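Local coordinates for De novo designed protein CA01 (Synthetic construct, PDB 5E6G) that is a computationally designed, all-helical protein, made with evolution-inspired design strategies and with no biological function assigned to it, at residues 29-34 with 73-78; 36-41 with 65-70; 85-90 with 101-106. One frame throughout, in Å; residues are numbered along the deposited sequence.

Contact 1: 29-34 with 73-78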
ATOM      1  N   GLU A  29      -6.940  10.776   6.021  1.00 38.78           N
ATOM      2  CA  GLU A  29      -5.549  11.135   5.760  1.00 46.90           C
ATOM      3  C   GLU A  29      -4.847  10.065   4.928  1.00 46.59           C
ATOM      4  O   GLU A  29      -4.113  10.377   3.991  1.00 41.62           O
ATOM      5  CB  GLU A  29      -4.791  11.346   7.072  1.00 53.88           C
ATOM      6  CG  GLU A  29      -5.154  12.624   7.811  1.00 65.49           C
ATOM      7  CD  GLU A  29      -4.411  12.767   9.128  1.00 72.28           C
ATOM      8  OE1 GLU A  29      -3.378  12.086   9.310  1.00 68.17           O
ATOM      9  OE2 GLU A  29      -4.860  13.557   9.984  1.00 79.91           O
ATOM     10  N   ILE A  30      -5.078   8.805   5.280  1.00 43.66           N
ATOM     11  CA  ILE A  30      -4.444   7.685   4.594  1.00 38.21           C
ATOM     12  C   ILE A  30      -4.944   7.576   3.153  1.00 34.11           C
ATOM     13  O   ILE A  30      -4.161   7.307   2.244  1.00 36.04           O
ATOM     14  CB  ILE A  30      -4.694   6.355   5.344  1.00 32.02           C
ATOM     15  CG1 ILE A  30      -4.001   6.393   6.708  1.00 34.88           C
ATOM     16  CG2 ILE A  30      -4.186   5.160   4.532  1.00 22.40           C
ATOM     17  CD1 ILE A  30      -4.352   5.239   7.625  1.00 37.75           C
ATOM     18  N   ARG A  31      -6.242   7.785   2.948  1.00 28.33           N
ATOM     19  CA  ARG A  31      -6.813   7.735   1.605  1.00 29.17           C
ATOM     20  C   ARG A  31      -6.231   8.840   0.727  1.00 35.40           C
ATOM     21  O   ARG A  31      -5.986   8.638  -0.463  1.00 35.82           O
ATOM     22  CB  ARG A  31      -8.339   7.860   1.652  1.00 43.41           C
ATOM     23  CG  ARG A  31      -9.059   6.601   2.118  1.00 42.04           C
ATOM     24  CD  ARG A  31     -10.540   6.653   1.780  1.00 38.69           C
ATOM     25  NE  ARG A  31     -11.218   7.794   2.394  1.00 53.97           N
ATOM     26  CZ  ARG A  31     -11.815   7.771   3.583  1.00 53.70           C
ATOM     27  NH1 ARG A  31     -11.829   6.663   4.314  1.00 51.52           N
ATOM     28  NH2 ARG A  31     -12.404   8.865   4.046  1.00 54.74           N
ATOM     29  N   GLN A  32      -6.020  10.009   1.323  1.00 25.26           N
ATOM     30  CA  GLN A  32      -5.434  11.137   0.611  1.00 35.19           C
ATOM     31  C   GLN A  32      -3.967  10.874   0.291  1.00 33.20           C
ATOM     32  O   GLN A  32      -3.494  11.189  -0.800  1.00 33.91           O
ATOM     33  CB  GLN A  32      -5.577  12.416   1.434  1.00 41.02           C
ATOM     34  CG  GLN A  32      -6.992  12.964   1.467  1.00 45.87           C
ATOM     35  CD  GLN A  32      -7.183  14.033   2.526  1.00 61.93           C
ATOM     36  OE1 GLN A  32      -6.275  14.320   3.305  1.00 66.91           O
ATOM     37  NE2 GLN A  32      -8.371  14.625   2.559  1.00 62.26           N
ATOM     38  N   ALA A  33      -3.252  10.292   1.249  1.00 37.26           N
ATOM     39  CA  ALA A  33      -1.860   9.917   1.042  1.00 32.26           C
ATOM     40  C   ALA A  33      -1.753   8.873  -0.063  1.00 33.08           C
ATOM     41  O   ALA A  33      -0.839   8.914  -0.879  1.00 35.83           O
ATOM     42  CB  ALA A  33      -1.251   9.392   2.329  1.00 30.69           C
ATOM     43  N   LEU A  34      -2.697   7.940  -0.089  1.00 32.60           N
ATOM     44  CA  LEU A  34      -2.695   6.884  -1.096  1.00 34.71           C
ATOM     45  C   LEU A  34      -2.979   7.435  -2.492  1.00 34.12           C
ATOM     46  O   LEU A  34      -2.511   6.880  -3.487  1.00 38.14           O
ATOM     47  CB  LEU A  34      -3.721   5.808  -0.737  1.00 26.83           C
ATOM     48  CG  LEU A  34      -3.328   4.889   0.423  1.00 24.99           C
ATOM     49  CD1 LEU A  34      -4.552   4.179   0.977  1.00 22.87           C
ATOM     50  CD2 LEU A  34      -2.273   3.880  -0.018  1.00 20.66           C
ATOM     51  N   LEU A  73     -10.906   0.056  -0.055  1.00 21.93           N
ATOM     52  CA  LEU A  73     -11.388  -0.557   1.177  1.00 23.59           C
ATOM     53  C   LEU A  73     -11.703   0.513   2.215  1.00 21.94           C
ATOM     54  O   LEU A  73     -12.747   0.469   2.867  1.00 20.67           O
ATOM     55  CB  LEU A  73     -10.360  -1.547   1.727  1.00 18.38           C
ATOM     56  CG  LEU A  73     -10.275  -2.882   0.984  1.00 16.88           C
ATOM     57  CD1 LEU A  73      -9.013  -3.631   1.372  1.00 14.02           C
ATOM     58  CD2 LEU A  73     -11.514  -3.733   1.259  1.00 23.85           C
ATOM     59  N   LEU A  74     -10.803   1.481   2.354  1.00 17.46           N
ATOM     60  CA  LEU A  74     -11.012   2.586   3.281  1.00 21.38           C
ATOM     61  C   LEU A  74     -12.160   3.485   2.823  1.00 29.48           C
ATOM     62  O   LEU A  74     -12.867   4.067   3.648  1.00 28.13           O
ATOM     63  CB  LEU A  74      -9.732   3.408   3.430  1.00 25.85           C
ATOM     64  CG  LEU A  74      -8.542   2.708   4.091  1.00 24.12           C
ATOM     65  CD1 LEU A  74      -7.327   3.624   4.090  1.00 25.94           C
ATOM     66  CD2 LEU A  74      -8.879   2.271   5.510  1.00 34.31           C
ATOM     67  N   ALA A  75     -12.336   3.602   1.510  1.00 32.75           N
ATOM     68  CA  ALA A  75     -13.434   4.387   0.952  1.00 31.48           C
ATOM     69  C   ALA A  75     -14.760   3.682   1.212  1.00 23.78           C
ATOM     70  O   ALA A  75     -15.810   4.315   1.287  1.00 24.97           O
ATOM     71  CB  ALA A  75     -13.232   4.608  -0.539  1.00 31.57           C
ATOM     72  N   GLU A  76     -14.692   2.362   1.350  1.00 29.55           N
ATOM     73  CA  GLU A  76     -15.865   1.544   1.635  1.00 20.00           C
ATOM     74  C   GLU A  76     -16.207   1.544   3.126  1.00 21.33           C
ATOM     75  O   GLU A  76     -17.144   0.872   3.559  1.00 23.49           O
ATOM     76  CB  GLU A  76     -15.626   0.115   1.148  1.00 22.42           C
ATOM     77  CG  GLU A  76     -16.002  -0.126  -0.304  1.00 37.53           C
ATOM     78  CD  GLU A  76     -17.484   0.052  -0.566  1.00 53.31           C
ATOM     79  OE1 GLU A  76     -18.214  -0.965  -0.586  1.00 56.61           O
ATOM     80  OE2 GLU A  76     -17.918   1.210  -0.750  1.00 45.51           O
ATOM     81  N   GLY A  77     -15.441   2.295   3.909  1.00 22.22           N
ATOM     82  CA  GLY A  77     -15.696   2.421   5.333  1.00 15.00           C
ATOM     83  C   GLY A  77     -15.112   1.292   6.163  1.00 19.52           C
ATOM     84  O   GLY A  77     -15.382   1.197   7.358  1.00 22.49           O
ATOM     85  N   VAL A  78     -14.315   0.435   5.536  1.00 18.58           N
ATOM     86  CA  VAL A  78     -13.677  -0.668   6.245  1.00 18.21           C
ATOM     87  C   VAL A  78     -12.632  -0.133   7.222  1.00 37.89           C
ATOM     88  O   VAL A  78     -11.842   0.748   6.876  1.00 19.52           O
ATOM     89  CB  VAL A  78     -13.014  -1.659   5.270  1.00 21.24           C
ATOM     90  CG1 VAL A  78     -12.368  -2.811   6.028  1.00 21.80           C
ATOM     91  CG2 VAL A  78     -14.034  -2.187   4.275  1.00 23.02           C
TER

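Contact 2: 36-41 with 65-70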
ATOM      1  N   LYS A  36      -1.972  10.382  -3.830  1.00 30.14           N
ATOM      2  CA  LYS A  36      -0.753  10.933  -4.412  1.00 48.86           C
ATOM      3  C   LYS A  36       0.264   9.821  -4.664  1.00 40.83           C
ATOM      4  O   LYS A  36       0.996   9.858  -5.651  1.00 49.68           O
ATOM      5  CB  LYS A  36      -0.161  12.019  -3.504  1.00 43.01           C
ATOM      6  CG  LYS A  36       0.642  11.505  -2.322  1.00 61.42           C
ATOM      7  CD  LYS A  36       0.496  12.413  -1.111  1.00 65.57           C
ATOM      8  CE  LYS A  36       1.418  11.987   0.023  1.00 68.89           C
ATOM      9  NZ  LYS A  36       1.527  10.505   0.151  1.00 36.61           N
ATOM     10  N   ILE A  37       0.290   8.829  -3.777  1.00 47.71           N
ATOM     11  CA  ILE A  37       1.178   7.678  -3.920  1.00 27.97           C
ATOM     12  C   ILE A  37       0.907   6.939  -5.228  1.00 34.30           C
ATOM     13  O   ILE A  37       1.836   6.569  -5.944  1.00 25.95           O
ATOM     14  CB  ILE A  37       1.024   6.699  -2.730  1.00 34.30           C
ATOM     15  CG1 ILE A  37       1.712   7.265  -1.490  1.00 37.09           C
ATOM     16  CG2 ILE A  37       1.625   5.331  -3.058  1.00 24.00           C
ATOM     17  CD1 ILE A  37       1.389   6.523  -0.199  1.00 32.22           C
ATOM     18  N   LEU A  38      -0.371   6.719  -5.525  1.00 31.49           N
ATOM     19  CA  LEU A  38      -0.768   6.063  -6.766  1.00 33.63           C
ATOM     20  C   LEU A  38      -0.305   6.871  -7.971  1.00 29.05           C
ATOM     21  O   LEU A  38       0.059   6.310  -9.003  1.00 25.79           O
ATOM     22  CB  LEU A  38      -2.285   5.877  -6.813  1.00 32.19           C
ATOM     23  CG  LEU A  38      -2.847   4.737  -5.962  1.00 28.30           C
ATOM     24  CD1 LEU A  38      -4.310   4.989  -5.630  1.00 37.23           C
ATOM     25  CD2 LEU A  38      -2.681   3.405  -6.680  1.00 23.82           C
ATOM     26  N   LYS A  39      -0.324   8.191  -7.828  1.00 30.12           N
ATOM     27  CA  LYS A  39       0.111   9.088  -8.891  1.00 45.72           C
ATOM     28  C   LYS A  39       1.622   8.986  -9.065  1.00 27.63           C
ATOM     29  O   LYS A  39       2.128   8.929 -10.185  1.00 32.14           O
ATOM     30  CB  LYS A  39      -0.296  10.528  -8.575  1.00 43.62           C
ATOM     31  CG  LYS A  39      -0.797  11.318  -9.775  1.00 59.07           C
ATOM     32  CD  LYS A  39      -1.520  12.584  -9.338  1.00 76.04           C
ATOM     33  CE  LYS A  39      -2.930  12.289  -8.840  1.00 65.66           C
ATOM     34  NZ  LYS A  39      -3.837  11.870  -9.945  1.00 65.93           N
ATOM     35  N   GLN A  40       2.334   8.956  -7.943  1.00 41.46           N
ATOM     36  CA  GLN A  40       3.780   8.781  -7.950  1.00 36.43           C
ATOM     37  C   GLN A  40       4.164   7.438  -8.563  1.00 36.94           C
ATOM     38  O   GLN A  40       5.097   7.357  -9.359  1.00 36.01           O
ATOM     39  CB  GLN A  40       4.336   8.888  -6.529  1.00 37.38           C
ATOM     40  CG  GLN A  40       4.236  10.284  -5.933  1.00 41.36           C
ATOM     41  CD  GLN A  40       4.622  10.330  -4.468  1.00 54.17           C
ATOM     42  OE1 GLN A  40       4.508   9.336  -3.749  1.00 46.81           O
ATOM     43  NE2 GLN A  40       5.088  11.490  -4.017  1.00 67.31           N
ATOM     44  N   LEU A  41       3.434   6.391  -8.196  1.00 26.60           N
ATOM     45  CA  LEU A  41       3.710   5.050  -8.701  1.00 37.16           C
ATOM     46  C   LEU A  41       3.503   4.966 -10.212  1.00 36.80           C
ATOM     47  O   LEU A  41       4.216   4.235 -10.899  1.00 31.73           O
ATOM     48  CB  LEU A  41       2.828   4.018  -7.990  1.00 28.85           C
ATOM     49  CG  LEU A  41       3.197   3.716  -6.535  1.00 30.26           C
ATOM     50  CD1 LEU A  41       2.079   2.954  -5.839  1.00 23.77           C
ATOM     51  CD2 LEU A  41       4.497   2.931  -6.460  1.00 36.16           C
ATOM     52  N   LEU A  65      -1.275  -1.861  -7.247  1.00 27.68           N
ATOM     53  CA  LEU A  65      -2.464  -2.649  -6.952  1.00 26.75           C
ATOM     54  C   LEU A  65      -2.753  -2.651  -5.455  1.00 32.55           C
ATOM     55  O   LEU A  65      -3.911  -2.589  -5.038  1.00 32.54           O
ATOM     56  CB  LEU A  65      -2.300  -4.085  -7.452  1.00 31.96           C
ATOM     57  CG  LEU A  65      -2.106  -4.286  -8.958  1.00 30.39           C
ATOM     58  CD1 LEU A  65      -1.947  -5.768  -9.272  1.00 34.62           C
ATOM     59  CD2 LEU A  65      -3.251  -3.689  -9.759  1.00 37.19           C
ATOM     60  N   ALA A  66      -1.696  -2.721  -4.651  1.00 24.15           N
ATOM     61  CA  ALA A  66      -1.834  -2.730  -3.198  1.00 25.58           C
ATOM     62  C   ALA A  66      -2.447  -1.424  -2.701  1.00 28.72           C
ATOM     63  O   ALA A  66      -3.424  -1.429  -1.947  1.00 28.63           O
ATOM     64  CB  ALA A  66      -0.482  -2.965  -2.538  1.00 25.93           C
ATOM     65  N   ALA A  67      -1.870  -0.307  -3.137  1.00 25.36           N
ATOM     66  CA  ALA A  67      -2.339   1.016  -2.740  1.00 22.91           C
ATOM     67  C   ALA A  67      -3.768   1.250  -3.209  1.00 24.85           C
ATOM     68  O   ALA A  67      -4.564   1.891  -2.522  1.00 20.95           O
ATOM     69  CB  ALA A  67      -1.419   2.095  -3.298  1.00 26.09           C
ATOM     70  N   LEU A  68      -4.081   0.727  -4.389  1.00 24.44           N
ATOM     71  CA  LEU A  68      -5.395   0.903  -4.987  1.00 26.80           C
ATOM     72  C   LEU A  68      -6.455   0.167  -4.175  1.00 26.49           C
ATOM     73  O   LEU A  68      -7.476   0.743  -3.807  1.00 20.81           O
ATOM     74  CB  LEU A  68      -5.390   0.406  -6.434  1.00 29.89           C
ATOM     75  CG  LEU A  68      -6.691   0.546  -7.227  1.00 27.34           C
ATOM     76  CD1 LEU A  68      -7.120   2.001  -7.329  1.00 27.30           C
ATOM     77  CD2 LEU A  68      -6.521  -0.058  -8.611  1.00 37.57           C
ATOM     78  N   GLU A  69      -6.203  -1.106  -3.893  1.00 21.65           N
ATOM     79  CA  GLU A  69      -7.128  -1.909  -3.105  1.00 25.36           C
ATOM     80  C   GLU A  69      -7.264  -1.359  -1.687  1.00 30.31           C
ATOM     81  O   GLU A  69      -8.364  -1.311  -1.136  1.00 18.69           O
ATOM     82  CB  GLU A  69      -6.667  -3.367  -3.064  1.00 26.14           C
ATOM     83  CG  GLU A  69      -7.568  -4.292  -2.256  1.00 29.10           C
ATOM     84  CD  GLU A  69      -8.957  -4.443  -2.854  1.00 39.33           C
ATOM     85  OE1 GLU A  69      -9.200  -3.927  -3.968  1.00 27.87           O
ATOM     86  OE2 GLU A  69      -9.808  -5.085  -2.205  1.00 32.10           O
ATOM     87  N   ALA A  70      -6.144  -0.950  -1.099  1.00 22.28           N
ATOM     88  CA  ALA A  70      -6.159  -0.356   0.232  1.00 21.46           C
ATOM     89  C   ALA A  70      -7.040   0.884   0.235  1.00 23.51           C
ATOM     90  O   ALA A  70      -7.820   1.110   1.162  1.00 18.73           O
ATOM     91  CB  ALA A  70      -4.751  -0.009   0.677  1.00 26.57           C
TER

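Contact 3: 85-90 with 101-106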
ATOM      1  N   GLN A  85      -5.615  -6.522   6.245  1.00 16.33           N
ATOM      2  CA  GLN A  85      -5.738  -7.969   6.089  1.00 18.23           C
ATOM      3  C   GLN A  85      -6.447  -8.346   4.790  1.00 16.48           C
ATOM      4  O   GLN A  85      -6.059  -9.305   4.123  1.00 18.77           O
ATOM      5  CB  GLN A  85      -6.482  -8.572   7.283  1.00 19.90           C
ATOM      6  CG  GLN A  85      -5.785  -8.359   8.620  1.00 21.17           C
ATOM      7  CD  GLN A  85      -4.425  -9.031   8.689  1.00 25.14           C
ATOM      8  OE1 GLN A  85      -4.214 -10.101   8.115  1.00 21.16           O
ATOM      9  NE2 GLN A  85      -3.490  -8.400   9.390  1.00 18.04           N
ATOM     10  N   ARG A  86      -7.484  -7.595   4.430  1.00 15.22           N
ATOM     11  CA  ARG A  86      -8.233  -7.876   3.209  1.00 23.06           C
ATOM     12  C   ARG A  86      -7.419  -7.512   1.966  1.00 22.29           C
ATOM     13  O   ARG A  86      -7.524  -8.174   0.935  1.00 28.33           O
ATOM     14  CB  ARG A  86      -9.569  -7.125   3.210  1.00 16.79           C
ATOM     15  CG  ARG A  86     -10.610  -7.731   4.139  1.00 24.32           C
ATOM     16  CD  ARG A  86     -11.852  -6.863   4.258  1.00 33.13           C
ATOM     17  NE  ARG A  86     -12.642  -6.846   3.028  1.00 35.48           N
ATOM     18  CZ  ARG A  86     -13.745  -6.122   2.857  1.00 39.11           C
ATOM     19  NH1 ARG A  86     -14.198  -5.349   3.836  1.00 32.63           N
ATOM     20  NH2 ARG A  86     -14.396  -6.166   1.703  1.00 46.32           N
ATOM     21  N   ALA A  87      -6.607  -6.464   2.069  1.00 22.47           N
ATOM     22  CA  ALA A  87      -5.728  -6.079   0.969  1.00 23.70           C
ATOM     23  C   ALA A  87      -4.655  -7.143   0.751  1.00 23.83           C
ATOM     24  O   ALA A  87      -4.297  -7.454  -0.383  1.00 23.05           O
ATOM     25  CB  ALA A  87      -5.094  -4.730   1.240  1.00 21.56           C
ATOM     26  N   ALA A  88      -4.149  -7.701   1.845  1.00 15.95           N
ATOM     27  CA  ALA A  88      -3.156  -8.766   1.765  1.00 15.77           C
ATOM     28  C   ALA A  88      -3.718  -9.980   1.028  1.00 25.57           C
ATOM     29  O   ALA A  88      -3.027 -10.597   0.219  1.00 26.10           O
ATOM     30  CB  ALA A  88      -2.687  -9.162   3.154  1.00 16.48           C
ATOM     31  N   ALA A  89      -4.973 -10.315   1.310  1.00 23.75           N
ATOM     32  CA  ALA A  89      -5.633 -11.435   0.647  1.00 22.25           C
ATOM     33  C   ALA A  89      -5.828 -11.142  -0.840  1.00 19.31           C
ATOM     34  O   ALA A  89      -5.617 -12.011  -1.686  1.00 32.27           O
ATOM     35  CB  ALA A  89      -6.970 -11.730   1.312  1.00 26.68           C
ATOM     36  N   TYR A  90      -6.240  -9.914  -1.140  1.00 20.12           N
ATOM     37  CA  TYR A  90      -6.381  -9.445  -2.518  1.00 30.21           C
ATOM     38  C   TYR A  90      -5.090  -9.657  -3.296  1.00 30.91           C
ATOM     39  O   TYR A  90      -5.099 -10.192  -4.403  1.00 31.25           O
ATOM     40  CB  TYR A  90      -6.776  -7.962  -2.532  1.00 25.59           C
ATOM     41  CG  TYR A  90      -6.546  -7.247  -3.851  1.00 44.23           C
ATOM     42  CD1 TYR A  90      -5.299  -6.725  -4.179  1.00 29.26           C
ATOM     43  CD2 TYR A  90      -7.583  -7.070  -4.754  1.00 42.83           C
ATOM     44  CE1 TYR A  90      -5.090  -6.068  -5.377  1.00 32.27           C
ATOM     45  CE2 TYR A  90      -7.381  -6.409  -5.952  1.00 50.90           C
ATOM     46  CZ  TYR A  90      -6.134  -5.915  -6.259  1.00 44.02           C
ATOM     47  OH  TYR A  90      -5.936  -5.258  -7.452  1.00 43.79           O
ATOM     48  N   GLU A 101       2.486 -11.176   1.953  1.00 22.30           N
ATOM     49  CA  GLU A 101       2.851 -11.493   3.330  1.00 28.74           C
ATOM     50  C   GLU A 101       3.702 -10.391   3.952  1.00 20.91           C
ATOM     51  O   GLU A 101       3.553 -10.082   5.136  1.00 27.40           O
ATOM     52  CB  GLU A 101       3.590 -12.831   3.402  1.00 34.61           C
ATOM     53  CG  GLU A 101       2.701 -14.050   3.176  1.00 53.21           C
ATOM     54  CD  GLU A 101       1.438 -14.030   4.022  1.00 53.71           C
ATOM     55  OE1 GLU A 101       1.542 -13.818   5.249  1.00 44.36           O
ATOM     56  OE2 GLU A 101       0.338 -14.213   3.453  1.00 35.24           O
ATOM     57  N   LEU A 102       4.593  -9.800   3.161  1.00 26.34           N
ATOM     58  CA  LEU A 102       5.374  -8.658   3.620  1.00 22.58           C
ATOM     59  C   LEU A 102       4.445  -7.488   3.905  1.00 27.49           C
ATOM     60  O   LEU A 102       4.593  -6.783   4.905  1.00 25.48           O
ATOM     61  CB  LEU A 102       6.422  -8.257   2.581  1.00 28.45           C
ATOM     62  CG  LEU A 102       7.633  -9.176   2.418  1.00 37.65           C
ATOM     63  CD1 LEU A 102       8.492  -8.703   1.254  1.00 37.07           C
ATOM     64  CD2 LEU A 102       8.452  -9.231   3.698  1.00 23.54           C
ATOM     65  N   PHE A 103       3.488  -7.292   3.004  1.00 22.46           N
ATOM     66  CA  PHE A 103       2.466  -6.267   3.156  1.00 17.13           C
ATOM     67  C   PHE A 103       1.678  -6.497   4.448  1.00 19.61           C
ATOM     68  O   PHE A 103       1.437  -5.564   5.212  1.00 12.75           O
ATOM     69  CB  PHE A 103       1.537  -6.279   1.936  1.00 18.54           C
ATOM     70  CG  PHE A 103       0.461  -5.230   1.966  1.00 19.73           C
ATOM     71  CD1 PHE A 103       0.675  -3.980   1.407  1.00 20.32           C
ATOM     72  CD2 PHE A 103      -0.776  -5.503   2.533  1.00 22.85           C
ATOM     73  CE1 PHE A 103      -0.319  -3.019   1.423  1.00 21.77           C
ATOM     74  CE2 PHE A 103      -1.771  -4.545   2.551  1.00 18.91           C
ATOM     75  CZ  PHE A 103      -1.543  -3.300   1.997  1.00 21.96           C
ATOM     76  N   ARG A 104       1.303  -7.748   4.694  1.00 20.92           N
ATOM     77  CA  ARG A 104       0.501  -8.094   5.866  1.00 23.56           C
ATOM     78  C   ARG A 104       1.267  -7.877   7.167  1.00 22.17           C
ATOM     79  O   ARG A 104       0.765  -7.239   8.094  1.00 24.96           O
ATOM     80  CB  ARG A 104       0.040  -9.551   5.787  1.00 18.95           C
ATOM     81  CG  ARG A 104      -1.013  -9.917   6.825  1.00 25.81           C
ATOM     82  CD  ARG A 104      -1.098 -11.420   7.035  1.00 23.94           C
ATOM     83  NE  ARG A 104      -1.449 -12.135   5.811  1.00 28.84           N
ATOM     84  CZ  ARG A 104      -2.690 -12.289   5.360  1.00 32.22           C
ATOM     85  NH1 ARG A 104      -3.717 -11.769   6.021  1.00 27.57           N
ATOM     86  NH2 ARG A 104      -2.908 -12.960   4.237  1.00 47.65           N
ATOM     87  N   ALA A 105       2.479  -8.420   7.234  1.00 23.20           N
ATOM     88  CA  ALA A 105       3.291  -8.342   8.444  1.00 26.85           C
ATOM     89  C   ALA A 105       3.643  -6.896   8.776  1.00 27.70           C
ATOM     90  O   ALA A 105       3.563  -6.479   9.932  1.00 27.01           O
ATOM     91  CB  ALA A 105       4.554  -9.174   8.286  1.00 24.40           C
ATOM     92  N   LYS A 106       4.031  -6.134   7.759  1.00 26.34           N
ATOM     93  CA  LYS A 106       4.359  -4.725   7.946  1.00 26.76           C
ATOM     94  C   LYS A 106       3.117  -3.925   8.323  1.00 26.06           C
ATOM     95  O   LYS A 106       3.172  -3.038   9.178  1.00 23.28           O
ATOM     96  CB  LYS A 106       4.991  -4.148   6.680  1.00 25.82           C
ATOM     97  CG  LYS A 106       5.411  -2.687   6.799  1.00 31.92           C
ATOM     98  CD  LYS A 106       6.443  -2.486   7.899  1.00 27.81           C
ATOM     99  CE  LYS A 106       6.968  -1.059   7.914  1.00 32.15           C
ATOM    100  NZ  LYS A 106       8.100  -0.889   8.867  1.00 49.26           N
TER
HETATM  101  O   HOH W   1      -6.311 -12.143   4.952  1.00 27.00           O

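Contact 1: 29-34 with 73-78
R31 and L74 bring the two backbones nearest, their CA atoms 6.9 Å apart, where helix 24-50 passes the C-terminal end of helix 54-75. Just beyond, G77 ends that helix in a Schellman motif: its positive phi (83°) accompanies the bonds from G77 N to L74 O and from V78 N to L73 O, and a CB there would press against the preceding carbonyl O. L74 reaches across to helix 24-50. Its CD1 lies 3.5 Å from I30 CG2, the two side chains crossing at about a right angle, and CD1 of L34 stands farther off. I30 presents that methyl because CG2 is anti to the backbone N, with CG1 beside it (chi1 -66°). The aliphatic part of R31 lies against the base of L74, with CG 3.5 Å from L74 CB, while CD comes beside the backbone of A75. A bend at chi3 (-59°) then brings NH1 to 2.9 Å from L74 O, and NH2 makes a salt bridge with E28 of its own helix. I30 and L74 both also touch I80 of helix 80-93, while helix 121-130 adds F124 against I30 and V129 against L34.

Contact 2: 36-41 with 65-70
An antiparallel helix pair, formed by consecutive helices of the chain, brings L38 of helix 24-50 against A67 and L68 of helix 54-75. The axes of the two short segments approach to 9.7 Å with an angle of 158° between their directions, and the nearest CA atoms are those of L38 and A67, 6.6 Å apart. L38 has the largest share of the contact, through one branch. Its CD2 meets A67 CB at 3.8 Å and lies 4.0 Å from L68 CB, so this methyl sits over the backbone where the two residues join, close to L68 N as well. Chi1 of -77° sets CG beside the backbone N and anti to the carbonyl carbon, which sends the branched end across to the other helix.

A67 offers a single methyl to three residues of segment 36-41. Besides L38, it is approached by I37 through CG2 and by L41 through CD1, both at the looser distance of 4.4 Å from A67 CB. These three side chains lie on the face that helix 24-50 turns to its partner in this helical hairpin, with I37 and L41 one turn apart. No hydrogen bond crosses between the segments, and the side chains meet through carbon atoms alone.

On the buried side, helix 121-130 packs onto both partners: A125 and F130 touch I37, and V129 touches A67. L41 continues the packing along helix 54-75 toward the start of that helix, against Y60, A63 and Y64, and L38 also touches Y64. On another side of helix 54-75, A66 meets L91 of helix 80-93 and F103 of helix 97-115.

Contact 3: 85-90 with 101-106
A88 and R104 face each other across two almost exactly antiparallel helix segments, whose axes are 8.8 Å apart at an angle of 172° and whose nearest CA atoms, those of A88 and R104, lie only 5.5 Å from each other. The short side chain of A88 permits this approach. A88 CB sits 3.8 Å from R104 CB, and the same methyl is set against one face of the R104 guanidinium, opposite its centre. R104 bends back over it: CG is anti to the backbone N (chi1 -169°), and a turn at chi3 folds the end of the chain toward helix 80-93.

The edge of the guanidinium is used for polar contacts. NH1 donates to Q85 OE1 at 2.7 Å, the acceptor lying in the guanidinium plane while the donor is tilted from the carbonyl plane of the amide. A water also accepts from NH1 and donates to the backbone O of Q85, so NH1 is tied to one residue both directly and through solvent. On its own helix, R104 NE makes a salt bridge with E101 OE1 at 3.5 Å, its hydrogen bond weak. Q85, bent at chi2, turns its NE2 to E108 farther along helix 97-115. With a leucine in place of R104, Q85 OE1 would probably lose its charged donor, the bridging water one of its partners, and E101 its countercharge.

Beneath this polar layer F103 packs inward, its CE2 3.6 Å from A87 CB and CD2 4.2 Å from A88 CB, and the ring also touches A66 of helix 54-75 and L128 of helix 121-130. Helices 80-93 and 97-115, consecutive and antiparallel across a short turn, form a helical hairpin, packed closely where A87 and A88 face F103 and R104.

Contacts 1 and 2 lie on the same pair of helices, 24-50 and 54-75, with their centres about 11 Å apart, and contact 2 is the one nearer the connection between these helices. They merge through L34, whose CD2 packs 3.8 Å from A67 CB. Contact 3 belongs to the following hairpin, its centre about 16 Å from that of contact 1 and 15 Å from that of contact 2. Helix 54-75 joins the two hairpins: L73 CD1 lies 3.8 Å from A87 N, E69 CG is 3.5 Å from Y90 CG, and A66 CB is 4.0 Å from F103 CE1. The three contacts thus form a continuous run of helix packing.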